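Local coordinates for minor structural protein 5 (Lactococcus phage Tuc2009, PDB 5E7T), which probably serves as a baseplate protein of the phage, with a galactose-binding-like domain that may help it attach to saccharides on the host cell surface, at residues N29-S34 with R178-E183; S34-K39 with D47-G52; N38-F43 with L69-S74. All blocks are in the same frame, centred on the assembly; numbering follows the deposited sequence.

Interaction 1. Residues N29-S34 with R178-E183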
ATOM      1  N   ASN B  29     -23.393  26.474  37.497  1.00 55.77           N
ATOM      2  CA  ASN B  29     -24.459  26.959  36.654  1.00 54.25           C
ATOM      3  C   ASN B  29     -24.800  25.900  35.667  1.00 59.20           C
ATOM      4  O   ASN B  29     -23.918  25.178  35.164  1.00 59.79           O
ATOM      5  CB  ASN B  29     -23.979  28.201  35.890  1.00 52.39           C
ATOM      6  CG  ASN B  29     -25.048  29.173  35.454  1.00 64.31           C
ATOM      7  OD1 ASN B  29     -26.194  28.808  35.176  1.00 60.58           O
ATOM      8  ND2 ASN B  29     -24.698  30.448  35.411  1.00 50.59           N
ATOM      9  N   LEU B  30     -26.090  25.843  35.330  1.00 56.09           N
ATOM     10  CA  LEU B  30     -26.617  24.946  34.300  1.00 54.64           C
ATOM     11  C   LEU B  30     -26.829  25.719  32.992  1.00 58.30           C
ATOM     12  O   LEU B  30     -27.081  25.107  31.972  1.00 57.69           O
ATOM     13  CB  LEU B  30     -27.890  24.244  34.785  1.00 53.75           C
ATOM     14  CG  LEU B  30     -27.652  23.166  35.824  1.00 55.86           C
ATOM     15  CD1 LEU B  30     -28.901  22.873  36.594  1.00 55.81           C
ATOM     16  CD2 LEU B  30     -27.143  21.931  35.188  1.00 55.67           C
ATOM     17  N   LEU B  31     -26.671  27.059  33.015  1.00 56.29           N
ATOM     18  CA  LEU B  31     -26.777  27.902  31.811  1.00 56.89           C
ATOM     19  C   LEU B  31     -25.432  27.974  31.047  1.00 60.86           C
ATOM     20  O   LEU B  31     -24.392  27.720  31.633  1.00 60.35           O
ATOM     21  CB  LEU B  31     -27.309  29.318  32.125  1.00 56.64           C
ATOM     22  CG  LEU B  31     -28.602  29.423  32.908  1.00 61.00           C
ATOM     23  CD1 LEU B  31     -29.035  30.832  32.998  1.00 61.75           C
ATOM     24  CD2 LEU B  31     -29.689  28.636  32.282  1.00 62.06           C
ATOM     25  N   VAL B  32     -25.469  28.319  29.758  1.00 57.91           N
ATOM     26  CA  VAL B  32     -24.321  28.378  28.844  1.00 58.74           C
ATOM     27  C   VAL B  32     -24.023  29.839  28.443  1.00 64.85           C
ATOM     28  O   VAL B  32     -24.929  30.537  27.963  1.00 66.66           O
ATOM     29  CB  VAL B  32     -24.614  27.525  27.575  1.00 63.28           C
ATOM     30  CG1 VAL B  32     -23.478  27.628  26.577  1.00 64.85           C
ATOM     31  CG2 VAL B  32     -24.885  26.068  27.915  1.00 62.56           C
ATOM     32  N   ASN B  33     -22.746  30.266  28.556  1.00 59.88           N
ATOM     33  CA  ASN B  33     -22.290  31.626  28.230  1.00 60.01           C
ATOM     34  C   ASN B  33     -22.966  32.710  29.101  1.00 64.83           C
ATOM     35  O   ASN B  33     -23.224  33.815  28.620  1.00 66.66           O
ATOM     36  CB  ASN B  33     -22.421  31.934  26.729  1.00 59.20           C
ATOM     37  CG  ASN B  33     -21.606  33.113  26.272  1.00 81.86           C
ATOM     38  OD1 ASN B  33     -20.469  33.318  26.706  1.00 83.01           O
ATOM     39  ND2 ASN B  33     -22.181  33.923  25.396  1.00 69.91           N
ATOM     40  N   SER B  34     -23.209  32.410  30.394  1.00 59.19           N
ATOM     41  CA  SER B  34     -23.818  33.355  31.328  1.00 58.45           C
ATOM     42  C   SER B  34     -22.964  34.606  31.531  1.00 64.18           C
ATOM     43  O   SER B  34     -23.464  35.625  32.009  1.00 65.45           O
ATOM     44  CB  SER B  34     -24.143  32.684  32.663  1.00 59.29           C
ATOM     45  OG  SER B  34     -23.054  31.973  33.220  1.00 61.63           O
ATOM     46  N   ARG B 178     -27.470  40.397  33.096  1.00 56.70           N
ATOM     47  CA  ARG B 178     -26.138  40.099  33.625  1.00 55.15           C
ATOM     48  C   ARG B 178     -26.188  38.866  34.548  1.00 59.33           C
ATOM     49  O   ARG B 178     -27.122  38.707  35.328  1.00 57.99           O
ATOM     50  CB  ARG B 178     -25.603  41.326  34.381  1.00 49.93           C
ATOM     51  CG  ARG B 178     -24.287  41.121  35.101  1.00 43.97           C
ATOM     52  CD  ARG B 178     -23.854  42.399  35.775  1.00 45.18           C
ATOM     53  NE  ARG B 178     -24.290  42.482  37.166  1.00 53.38           N
ATOM     54  CZ  ARG B 178     -24.183  43.579  37.910  1.00 76.84           C
ATOM     55  NH1 ARG B 178     -23.661  44.685  37.401  1.00 64.54           N
ATOM     56  NH2 ARG B 178     -24.599  43.579  39.168  1.00 76.68           N
ATOM     57  N   ASN B 179     -25.167  38.009  34.437  1.00 56.54           N
ATOM     58  CA  ASN B 179     -24.945  36.780  35.188  1.00 55.32           C
ATOM     59  C   ASN B 179     -26.212  35.903  35.409  1.00 59.72           C
ATOM     60  O   ASN B 179     -26.523  35.547  36.561  1.00 60.31           O
ATOM     61  CB  ASN B 179     -24.259  37.079  36.502  1.00 53.46           C
ATOM     62  CG  ASN B 179     -22.993  37.894  36.450  1.00 70.28           C
ATOM     63  OD1 ASN B 179     -22.731  38.672  37.376  1.00 65.68           O
ATOM     64  ND2 ASN B 179     -22.155  37.708  35.423  1.00 57.52           N
ATOM     65  N   PRO B 180     -26.940  35.500  34.331  1.00 54.67           N
ATOM     66  CA  PRO B 180     -28.082  34.594  34.539  1.00 53.44           C
ATOM     67  C   PRO B 180     -27.589  33.250  35.082  1.00 57.24           C
ATOM     68  O   PRO B 180     -26.497  32.800  34.731  1.00 58.65           O
ATOM     69  CB  PRO B 180     -28.694  34.476  33.143  1.00 55.12           C
ATOM     70  CG  PRO B 180     -27.567  34.705  32.213  1.00 59.87           C
ATOM     71  CD  PRO B 180     -26.712  35.749  32.889  1.00 55.88           C
ATOM     72  N   LYS B 181     -28.356  32.643  35.979  1.00 51.89           N
ATOM     73  CA  LYS B 181     -27.982  31.389  36.609  1.00 50.76           C
ATOM     74  C   LYS B 181     -29.172  30.547  36.882  1.00 56.71           C
ATOM     75  O   LYS B 181     -30.232  31.042  37.286  1.00 57.33           O
ATOM     76  CB  LYS B 181     -27.240  31.631  37.940  1.00 52.83           C
ATOM     77  CG  LYS B 181     -26.413  30.427  38.434  1.00 55.05           C
ATOM     78  CD  LYS B 181     -25.942  30.575  39.856  1.00 49.09           C
ATOM     79  CE  LYS B 181     -25.017  29.453  40.236  1.00 57.25           C
ATOM     80  NZ  LYS B 181     -24.777  29.393  41.703  1.00 57.04           N
ATOM     81  N   GLN B 182     -28.976  29.247  36.696  1.00 53.91           N
ATOM     82  CA  GLN B 182     -29.922  28.194  37.025  1.00 53.03           C
ATOM     83  C   GLN B 182     -29.068  27.126  37.683  1.00 57.67           C
ATOM     84  O   GLN B 182     -28.008  26.755  37.154  1.00 58.30           O
ATOM     85  CB  GLN B 182     -30.639  27.643  35.789  1.00 53.64           C
ATOM     86  CG  GLN B 182     -31.425  26.394  36.148  1.00 53.58           C
ATOM     87  CD  GLN B 182     -32.045  25.699  34.994  1.00 68.22           C
ATOM     88  OE1 GLN B 182     -33.254  25.755  34.828  1.00 63.80           O
ATOM     89  NE2 GLN B 182     -31.250  24.964  34.222  1.00 62.92           N
ATOM     90  N   GLU B 183     -29.506  26.656  38.847  1.00 53.42           N
ATOM     91  CA  GLU B 183     -28.777  25.632  39.593  1.00 52.81           C
ATOM     92  C   GLU B 183     -29.738  24.659  40.240  1.00 57.53           C
ATOM     93  O   GLU B 183     -30.880  25.003  40.511  1.00 59.16           O
ATOM     94  CB  GLU B 183     -27.903  26.281  40.667  1.00 53.60           C
ATOM     95  CG  GLU B 183     -28.686  26.931  41.792  1.00 56.09           C
ATOM     96  CD  GLU B 183     -27.903  28.047  42.438  1.00 81.81           C
ATOM     97  OE1 GLU B 183     -27.110  27.740  43.355  1.00 53.85           O
ATOM     98  OE2 GLU B 183     -28.075  29.219  42.024  1.00 88.49           O
TER
HETATM   99  O   HOH W   1     -24.133  38.174  31.878  1.00 62.77           O
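Asn29 lays its side-chain amide across the backbone of Pro180-Gln182 and bonds to it with both polar atoms. With CG anti to the backbone N (chi1 -154°), the amide reaches over CG of Lys181. ND2 donates to Pro180 O at 3.0 Å, on a lone pair in the carbonyl plane, and the acceptor in turn lies in the Asn29 amide plane. Two amide hydrogens converge on OD1: Gln182 N, 3.2 Å away, and Leu31 N from the opposite face, 2.8 Å away. Both sit well out of the carbonyl plane, so the oxygen is gripped from above and below. The bond from Leu31 N closes an Asx turn, and a backbone bond from Leu30 N to Gln182 O (2.8 Å) extends the pairing. A loop with no regular structure is thereby docked along the end of strand 171-184, a member of the five-stranded sheet of the β-sandwich in a domain assigned to the galactose-binding-like clan. ND2 has a second acceptor in Met192 O, so the chain beyond the strand is drawn in as well.

Beside this polar row the packing is close. Leu31 sends CD1 over the Pro180 backbone and to within 3.7 Å of its CB, while CD2 rests on CB of Gln182, the two side chains crossing at about a right angle. Phe42 and Phe73 also touch Leu31.

Toward Asn179 the fit is looser. Ser34 CB still packs on the Pro180 ring, with OG bonded to Tyr191, but farther along a water joins the two segments, donating to Ser34 O (2.6 Å) and accepting from Asn179 N (2.8 Å). At the other extremity Leu30 is partly exposed and meets a polar side chain of a different protein of the assembly.

Interaction 2. Residues S34-K39 with D47-G52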
ATOM      1  N   SER B  34     -23.209  32.410  30.394  1.00 59.19           N
ATOM      2  CA  SER B  34     -23.818  33.355  31.328  1.00 58.45           C
ATOM      3  C   SER B  34     -22.964  34.606  31.531  1.00 64.18           C
ATOM      4  O   SER B  34     -23.464  35.625  32.009  1.00 65.45           O
ATOM      5  CB  SER B  34     -24.143  32.684  32.663  1.00 59.29           C
ATOM      6  OG  SER B  34     -23.054  31.973  33.220  1.00 61.63           O
ATOM      7  N   SER B  35     -21.691  34.534  31.131  1.00 60.02           N
ATOM      8  CA  SER B  35     -20.706  35.606  31.243  1.00 60.05           C
ATOM      9  C   SER B  35     -20.816  36.669  30.131  1.00 63.82           C
ATOM     10  O   SER B  35     -20.105  37.677  30.192  1.00 64.95           O
ATOM     11  CB  SER B  35     -19.309  35.006  31.261  1.00 63.83           C
ATOM     12  OG  SER B  35     -19.257  33.865  30.417  1.00 77.76           O
ATOM     13  N   ALA B  36     -21.701  36.446  29.132  1.00 58.59           N
ATOM     14  CA  ALA B  36     -21.923  37.294  27.956  1.00 59.27           C
ATOM     15  C   ALA B  36     -20.640  37.652  27.195  1.00 64.95           C
ATOM     16  O   ALA B  36     -20.451  38.816  26.807  1.00 66.11           O
ATOM     17  CB  ALA B  36     -22.697  38.544  28.330  1.00 60.15           C
ATOM     18  N   LYS B  37     -19.755  36.638  26.996  1.00 60.72           N
ATOM     19  CA  LYS B  37     -18.456  36.739  26.318  1.00 60.99           C
ATOM     20  C   LYS B  37     -18.651  37.200  24.891  1.00 67.67           C
ATOM     21  O   LYS B  37     -17.849  37.970  24.357  1.00 68.81           O
ATOM     22  CB  LYS B  37     -17.811  35.350  26.200  1.00 62.63           C
ATOM     23  CG  LYS B  37     -17.219  34.733  27.423  1.00 74.24           C
ATOM     24  CD  LYS B  37     -16.652  33.354  27.035  1.00 84.57           C
ATOM     25  CE  LYS B  37     -17.577  32.173  27.311  1.00 98.66           C
ATOM     26  NZ  LYS B  37     -17.785  31.926  28.777  1.00109.72           N
ATOM     27  N   ASN B  38     -19.666  36.621  24.243  1.00 64.82           N
ATOM     28  CA  ASN B  38     -20.004  36.814  22.840  1.00 65.74           C
ATOM     29  C   ASN B  38     -21.498  36.572  22.666  1.00 69.12           C
ATOM     30  O   ASN B  38     -22.154  36.053  23.584  1.00 67.91           O
ATOM     31  CB  ASN B  38     -19.198  35.856  21.958  1.00 63.18           C
ATOM     32  CG  ASN B  38     -18.949  34.510  22.584  1.00 85.10           C
ATOM     33  OD1 ASN B  38     -19.800  33.634  22.613  1.00 73.53           O
ATOM     34  ND2 ASN B  38     -17.767  34.326  23.117  1.00 88.58           N
ATOM     35  N   LYS B  39     -22.033  36.933  21.481  1.00 63.70           N
ATOM     36  CA  LYS B  39     -23.446  36.780  21.166  1.00 61.48           C
ATOM     37  C   LYS B  39     -23.742  35.298  20.835  1.00 65.16           C
ATOM     38  O   LYS B  39     -24.025  34.955  19.690  1.00 66.40           O
ATOM     39  CB  LYS B  39     -23.784  37.734  20.017  1.00 63.15           C
ATOM     40  CG  LYS B  39     -25.225  38.145  19.927  1.00 56.28           C
ATOM     41  CD  LYS B  39     -25.504  38.544  18.506  1.00 62.11           C
ATOM     42  CE  LYS B  39     -26.903  39.061  18.301  1.00 76.08           C
ATOM     43  NZ  LYS B  39     -27.865  37.976  17.954  1.00 82.10           N
ATOM     44  N   ASP B  47     -29.842  41.630  21.349  1.00 57.05           N
ATOM     45  CA  ASP B  47     -29.419  42.521  20.274  1.00 57.58           C
ATOM     46  C   ASP B  47     -27.883  42.650  20.227  1.00 63.85           C
ATOM     47  O   ASP B  47     -27.306  42.680  19.134  1.00 64.75           O
ATOM     48  CB  ASP B  47     -30.125  43.877  20.342  1.00 59.10           C
ATOM     49  CG  ASP B  47     -31.646  43.859  20.301  1.00 68.91           C
ATOM     50  OD1 ASP B  47     -32.224  42.895  19.714  1.00 67.85           O
ATOM     51  OD2 ASP B  47     -32.265  44.829  20.820  1.00 76.57           O
ATOM     52  N   LYS B  48     -27.225  42.633  21.416  1.00 60.41           N
ATOM     53  CA  LYS B  48     -25.759  42.689  21.569  1.00 60.33           C
ATOM     54  C   LYS B  48     -25.288  42.211  22.943  1.00 63.08           C
ATOM     55  O   LYS B  48     -26.086  42.076  23.859  1.00 61.17           O
ATOM     56  CB  LYS B  48     -25.213  44.116  21.300  1.00 62.93           C
ATOM     57  CG  LYS B  48     -25.542  45.154  22.375  1.00 63.66           C
ATOM     58  CD  LYS B  48     -24.829  46.478  22.151  1.00 61.83           C
ATOM     59  CE  LYS B  48     -25.408  47.567  23.021  1.00 67.12           C
ATOM     60  NZ  LYS B  48     -25.100  48.920  22.479  1.00 76.50           N
ATOM     61  N   VAL B  49     -23.990  41.942  23.062  1.00 61.51           N
ATOM     62  CA  VAL B  49     -23.282  41.693  24.314  1.00 60.80           C
ATOM     63  C   VAL B  49     -22.267  42.823  24.351  1.00 68.61           C
ATOM     64  O   VAL B  49     -21.769  43.247  23.304  1.00 71.32           O
ATOM     65  CB  VAL B  49     -22.675  40.297  24.581  1.00 63.28           C
ATOM     66  CG1 VAL B  49     -23.746  39.226  24.613  1.00 62.00           C
ATOM     67  CG2 VAL B  49     -21.581  39.953  23.587  1.00 64.15           C
ATOM     68  N   GLU B  50     -22.048  43.371  25.530  1.00 64.71           N
ATOM     69  CA  GLU B  50     -21.248  44.554  25.797  1.00 65.70           C
ATOM     70  C   GLU B  50     -21.025  44.457  27.301  1.00 69.89           C
ATOM     71  O   GLU B  50     -21.953  44.075  28.044  1.00 68.66           O
ATOM     72  CB  GLU B  50     -22.123  45.776  25.454  1.00 68.10           C
ATOM     73  CG  GLU B  50     -21.451  47.130  25.405  1.00 82.43           C
ATOM     74  CD  GLU B  50     -22.445  48.201  24.997  1.00111.57           C
ATOM     75  OE1 GLU B  50     -23.506  48.322  25.657  1.00104.26           O
ATOM     76  OE2 GLU B  50     -22.184  48.881  23.979  1.00112.33           O
ATOM     77  N   ASN B  51     -19.793  44.746  27.753  1.00 66.69           N
ATOM     78  CA  ASN B  51     -19.382  44.565  29.148  1.00 65.65           C
ATOM     79  C   ASN B  51     -19.761  43.135  29.539  1.00 70.99           C
ATOM     80  O   ASN B  51     -19.706  42.239  28.677  1.00 74.85           O
ATOM     81  CB  ASN B  51     -19.941  45.617  30.052  1.00 64.80           C
ATOM     82  CG  ASN B  51     -19.384  46.997  29.786  1.00 99.46           C
ATOM     83  OD1 ASN B  51     -18.952  47.673  30.722  1.00112.72           O
ATOM     84  ND2 ASN B  51     -19.407  47.476  28.529  1.00 77.00           N
ATOM     85  N   GLY B  52     -20.169  42.886  30.755  1.00 63.67           N
ATOM     86  CA  GLY B  52     -20.463  41.490  31.041  1.00 61.77           C
ATOM     87  C   GLY B  52     -21.886  41.057  30.837  1.00 63.75           C
ATOM     88  O   GLY B  52     -22.262  40.008  31.352  1.00 64.63           O
TER
HETATM   89  O   HOH W   1     -24.133  38.174  31.878  1.00 62.77           O
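Val49 points its isopropyl group at the bend of the Ala36-Lys39 loop, and its two methyls divide the work. CG2 presses on the backbone of Asn38, 3.5 Å from its C atom. CG1 turns toward the methyl of Ala36, with CG1 and Ala36 CB 3.9 Å apart, and also lies near Asn38 O. Between the branches, CB of Val49 faces the Ala36 carbonyl oxygen. Ala36 in turn aims its CB back across the gap, where it rests beside the Gly52 carbonyl, 3.4 Å from the oxygen. Phe43 contacts both Ala36 and Val49, so the small apolar patch continues onto this ring, farther along the same connection.

At the exposed end, Lys39 runs its aliphatic chain past Asp47, bringing CE to 3.7 Å from Asp47 O. A bend at the last torsion (chi4 -90°) carries NZ to the carbonyl of Lys44, while the Asp47 carboxylate binds the backbone N of Thr57; the two charges therefore do not pair with each other. At the far end the water on Ser34 O also donates to Gly52 O (2.7 Å), linking two acceptors that could not bond directly.

The touching parts run nearly antiparallel, 155° apart end to end, yet they meet through side chains and water and do not form a sheet pairing. Strand 48-50 is instead paired with strand 53-60 in a β-hairpin, joined by the tight turn at Asn51-Gly52 and marked by a classic β bulge where Asp47 and Lys48 face Glu55. The arrangement is that of an outermost sandwich strand flanked by an irregular loop.

Interaction 3. Residues N38-F43 with L69-S74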
ATOM      1  N   ASN B  38     -19.666  36.621  24.243  1.00 64.82           N
ATOM      2  CA  ASN B  38     -20.004  36.814  22.840  1.00 65.74           C
ATOM      3  C   ASN B  38     -21.498  36.572  22.666  1.00 69.12           C
ATOM      4  O   ASN B  38     -22.154  36.053  23.584  1.00 67.91           O
ATOM      5  CB  ASN B  38     -19.198  35.856  21.958  1.00 63.18           C
ATOM      6  CG  ASN B  38     -18.949  34.510  22.584  1.00 85.10           C
ATOM      7  OD1 ASN B  38     -19.800  33.634  22.613  1.00 73.53           O
ATOM      8  ND2 ASN B  38     -17.767  34.326  23.117  1.00 88.58           N
ATOM      9  N   LYS B  39     -22.033  36.933  21.481  1.00 63.70           N
ATOM     10  CA  LYS B  39     -23.446  36.780  21.166  1.00 61.48           C
ATOM     11  C   LYS B  39     -23.742  35.298  20.835  1.00 65.16           C
ATOM     12  O   LYS B  39     -24.025  34.955  19.690  1.00 66.40           O
ATOM     13  CB  LYS B  39     -23.784  37.734  20.017  1.00 63.15           C
ATOM     14  CG  LYS B  39     -25.225  38.145  19.927  1.00 56.28           C
ATOM     15  CD  LYS B  39     -25.504  38.544  18.506  1.00 62.11           C
ATOM     16  CE  LYS B  39     -26.903  39.061  18.301  1.00 76.08           C
ATOM     17  NZ  LYS B  39     -27.865  37.976  17.954  1.00 82.10           N
ATOM     18  N   GLU B  40     -23.615  34.418  21.837  1.00 60.74           N
ATOM     19  CA  GLU B  40     -23.851  32.971  21.715  1.00 60.86           C
ATOM     20  C   GLU B  40     -24.495  32.422  23.007  1.00 64.90           C
ATOM     21  O   GLU B  40     -24.578  33.127  24.011  1.00 64.94           O
ATOM     22  CB  GLU B  40     -22.533  32.207  21.443  1.00 62.35           C
ATOM     23  CG  GLU B  40     -21.830  32.492  20.126  1.00 70.73           C
ATOM     24  CD  GLU B  40     -22.509  32.008  18.861  1.00 96.33           C
ATOM     25  OE1 GLU B  40     -23.409  31.137  18.944  1.00 98.06           O
ATOM     26  OE2 GLU B  40     -22.127  32.499  17.774  1.00 90.27           O
ATOM     27  N   GLY B  41     -24.917  31.164  22.979  1.00 61.00           N
ATOM     28  CA  GLY B  41     -25.506  30.512  24.145  1.00 59.36           C
ATOM     29  C   GLY B  41     -26.766  31.182  24.607  1.00 62.08           C
ATOM     30  O   GLY B  41     -27.677  31.389  23.804  1.00 64.98           O
ATOM     31  N   PHE B  42     -26.805  31.573  25.882  1.00 55.25           N
ATOM     32  CA  PHE B  42     -27.952  32.277  26.464  1.00 54.17           C
ATOM     33  C   PHE B  42     -28.215  33.589  25.716  1.00 58.81           C
ATOM     34  O   PHE B  42     -29.372  33.927  25.468  1.00 58.11           O
ATOM     35  CB  PHE B  42     -27.708  32.565  27.961  1.00 54.85           C
ATOM     36  CG  PHE B  42     -28.911  33.046  28.755  1.00 56.02           C
ATOM     37  CD1 PHE B  42     -29.226  34.398  28.824  1.00 58.68           C
ATOM     38  CD2 PHE B  42     -29.691  32.150  29.481  1.00 57.67           C
ATOM     39  CE1 PHE B  42     -30.320  34.840  29.567  1.00 58.53           C
ATOM     40  CE2 PHE B  42     -30.786  32.594  30.224  1.00 59.52           C
ATOM     41  CZ  PHE B  42     -31.089  33.935  30.262  1.00 57.37           C
ATOM     42  N   PHE B  43     -27.141  34.295  25.312  1.00 55.63           N
ATOM     43  CA  PHE B  43     -27.257  35.599  24.665  1.00 55.54           C
ATOM     44  C   PHE B  43     -27.310  35.539  23.153  1.00 59.66           C
ATOM     45  O   PHE B  43     -27.264  36.584  22.492  1.00 61.62           O
ATOM     46  CB  PHE B  43     -26.151  36.534  25.158  1.00 56.94           C
ATOM     47  CG  PHE B  43     -26.213  36.743  26.658  1.00 57.53           C
ATOM     48  CD1 PHE B  43     -27.124  37.634  27.220  1.00 59.56           C
ATOM     49  CD2 PHE B  43     -25.397  36.013  27.514  1.00 58.22           C
ATOM     50  CE1 PHE B  43     -27.177  37.828  28.601  1.00 58.93           C
ATOM     51  CE2 PHE B  43     -25.461  36.204  28.900  1.00 59.44           C
ATOM     52  CZ  PHE B  43     -26.351  37.109  29.432  1.00 56.85           C
ATOM     53  N   LEU B  69     -34.037  31.378  24.228  1.00 60.37           N
ATOM     54  CA  LEU B  69     -32.963  31.177  25.207  1.00 58.70           C
ATOM     55  C   LEU B  69     -32.495  29.720  25.193  1.00 66.39           C
ATOM     56  O   LEU B  69     -31.625  29.346  25.980  1.00 66.16           O
ATOM     57  CB  LEU B  69     -33.417  31.520  26.629  1.00 57.15           C
ATOM     58  CG  LEU B  69     -34.025  32.893  26.952  1.00 61.06           C
ATOM     59  CD1 LEU B  69     -34.359  32.961  28.409  1.00 59.23           C
ATOM     60  CD2 LEU B  69     -33.065  34.033  26.627  1.00 63.05           C
ATOM     61  N   GLY B  70     -33.070  28.917  24.299  1.00 64.53           N
ATOM     62  CA  GLY B  70     -32.806  27.487  24.193  1.00 64.20           C
ATOM     63  C   GLY B  70     -31.352  27.080  24.135  1.00 68.52           C
ATOM     64  O   GLY B  70     -30.980  26.037  24.679  1.00 69.31           O
ATOM     65  N   GLU B  71     -30.519  27.902  23.489  1.00 64.04           N
ATOM     66  CA  GLU B  71     -29.107  27.609  23.292  1.00 62.87           C
ATOM     67  C   GLU B  71     -28.269  27.914  24.524  1.00 66.62           C
ATOM     68  O   GLU B  71     -27.057  27.692  24.524  1.00 66.58           O
ATOM     69  CB  GLU B  71     -28.589  28.347  22.055  1.00 64.65           C
ATOM     70  CG  GLU B  71     -28.762  27.567  20.765  1.00 68.95           C
ATOM     71  CD  GLU B  71     -27.929  28.111  19.619  1.00101.88           C
ATOM     72  OE1 GLU B  71     -28.524  28.484  18.579  1.00112.17           O
ATOM     73  OE2 GLU B  71     -26.685  28.199  19.770  1.00 91.87           O
ATOM     74  N   GLY B  72     -28.925  28.409  25.564  1.00 62.51           N
ATOM     75  CA  GLY B  72     -28.278  28.758  26.817  1.00 61.05           C
ATOM     76  C   GLY B  72     -28.566  27.816  27.957  1.00 64.17           C
ATOM     77  O   GLY B  72     -28.195  28.116  29.084  1.00 63.08           O
ATOM     78  N   PHE B  73     -29.235  26.685  27.689  1.00 62.30           N
ATOM     79  CA  PHE B  73     -29.531  25.682  28.713  1.00 61.94           C
ATOM     80  C   PHE B  73     -28.715  24.430  28.429  1.00 69.90           C
ATOM     81  O   PHE B  73     -28.868  23.825  27.375  1.00 69.92           O
ATOM     82  CB  PHE B  73     -31.033  25.411  28.850  1.00 63.13           C
ATOM     83  CG  PHE B  73     -31.796  26.492  29.587  1.00 63.23           C
ATOM     84  CD1 PHE B  73     -32.290  27.599  28.913  1.00 65.15           C
ATOM     85  CD2 PHE B  73     -32.048  26.383  30.949  1.00 65.42           C
ATOM     86  CE1 PHE B  73     -33.007  28.590  29.591  1.00 66.04           C
ATOM     87  CE2 PHE B  73     -32.777  27.367  31.624  1.00 67.85           C
ATOM     88  CZ  PHE B  73     -33.234  28.479  30.943  1.00 65.66           C
ATOM     89  N   SER B  74     -27.761  24.120  29.335  1.00 69.25           N
ATOM     90  CA  SER B  74     -26.819  23.007  29.257  1.00 70.21           C
ATOM     91  C   SER B  74     -27.482  21.708  28.818  1.00 78.90           C
ATOM     92  O   SER B  74     -26.985  21.019  27.907  1.00 80.25           O
ATOM     93  CB  SER B  74     -26.176  22.778  30.617  1.00 71.11           C
ATOM     94  OG  SER B  74     -24.765  22.831  30.526  1.00 82.96           O
TER
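Phe42 and Leu69 lie side by side and point the same way into the protein interior. Leu69 sets CD2 over one face of the Phe42 ring, 4.2 Å from the centroid and 17° off the normal, a CH-π contact displaced slightly toward the rim. Its other methyl, CD1, reaches 3.9 Å from Phe42 CZ, so the forked end of the leucine spans the outer part of the ring. The phenyl group is brought there by a CG anti to the backbone N (chi1 -169°).

Next to the Phe42-Leu69 pair the backbones come together without intervening side chains. Gly41 and Gly72 meet here, and the CA atoms of Phe42 and Gly72 are 3.6 Å apart. Gly41 CA makes a CA-H...O contact with Glu71 O at 3.2 Å, and Glu71 CB lies 3.6 Å from Gly41 O. At the margin the carboxylates of Glu40 and Glu71 approach each other, where like charges may repel; Glu40 also has a salt bridge to Lys44.

The next shell fixes both segments. A 3-10 segment at 70-72 presents Gly72, whose N bonds back to Leu69 O at 2.9 Å, and Gly70 N is held by Asp68. Val32 makes backbone hydrogen bonds with both Phe42 and Gly72, tying the two segments to a common partner. Around the pair, Phe42 also packs on Val177 and Pro180 of strand 171-184 and on Met110 of strand 104-114; Leu69 touches Met110 too, and Leu161. Side chains of both sheets thus close round the pair, which forms part of the hydrophobic core of a β-sandwich, consistent with a galactose-binding-like domain.

Overall arrangement
From the N terminus, the long irregular connection between strands 8-12 and 48-50 supplies the first segment of every contact. Residues 29-34 join strand 171-184, making interaction 1 the widest closure, with 143 residues between its segments. Inside it lie both others: 34-39 folds back on 47-52 over a short loop, and 38-43 reaches 69-74 beyond the first strands of the two sheets. Interactions 2 and 3 start from the same stretch, sharing Asn38 and Lys39. Ser34 and a water connect interactions 1 and 2, a probable hydrogen bond runs from Asn33 ND2 to Asn38 O (2.8 Å), and Asn33 O packs against Phe43 CD2. Together they fasten the connection to the sandwich.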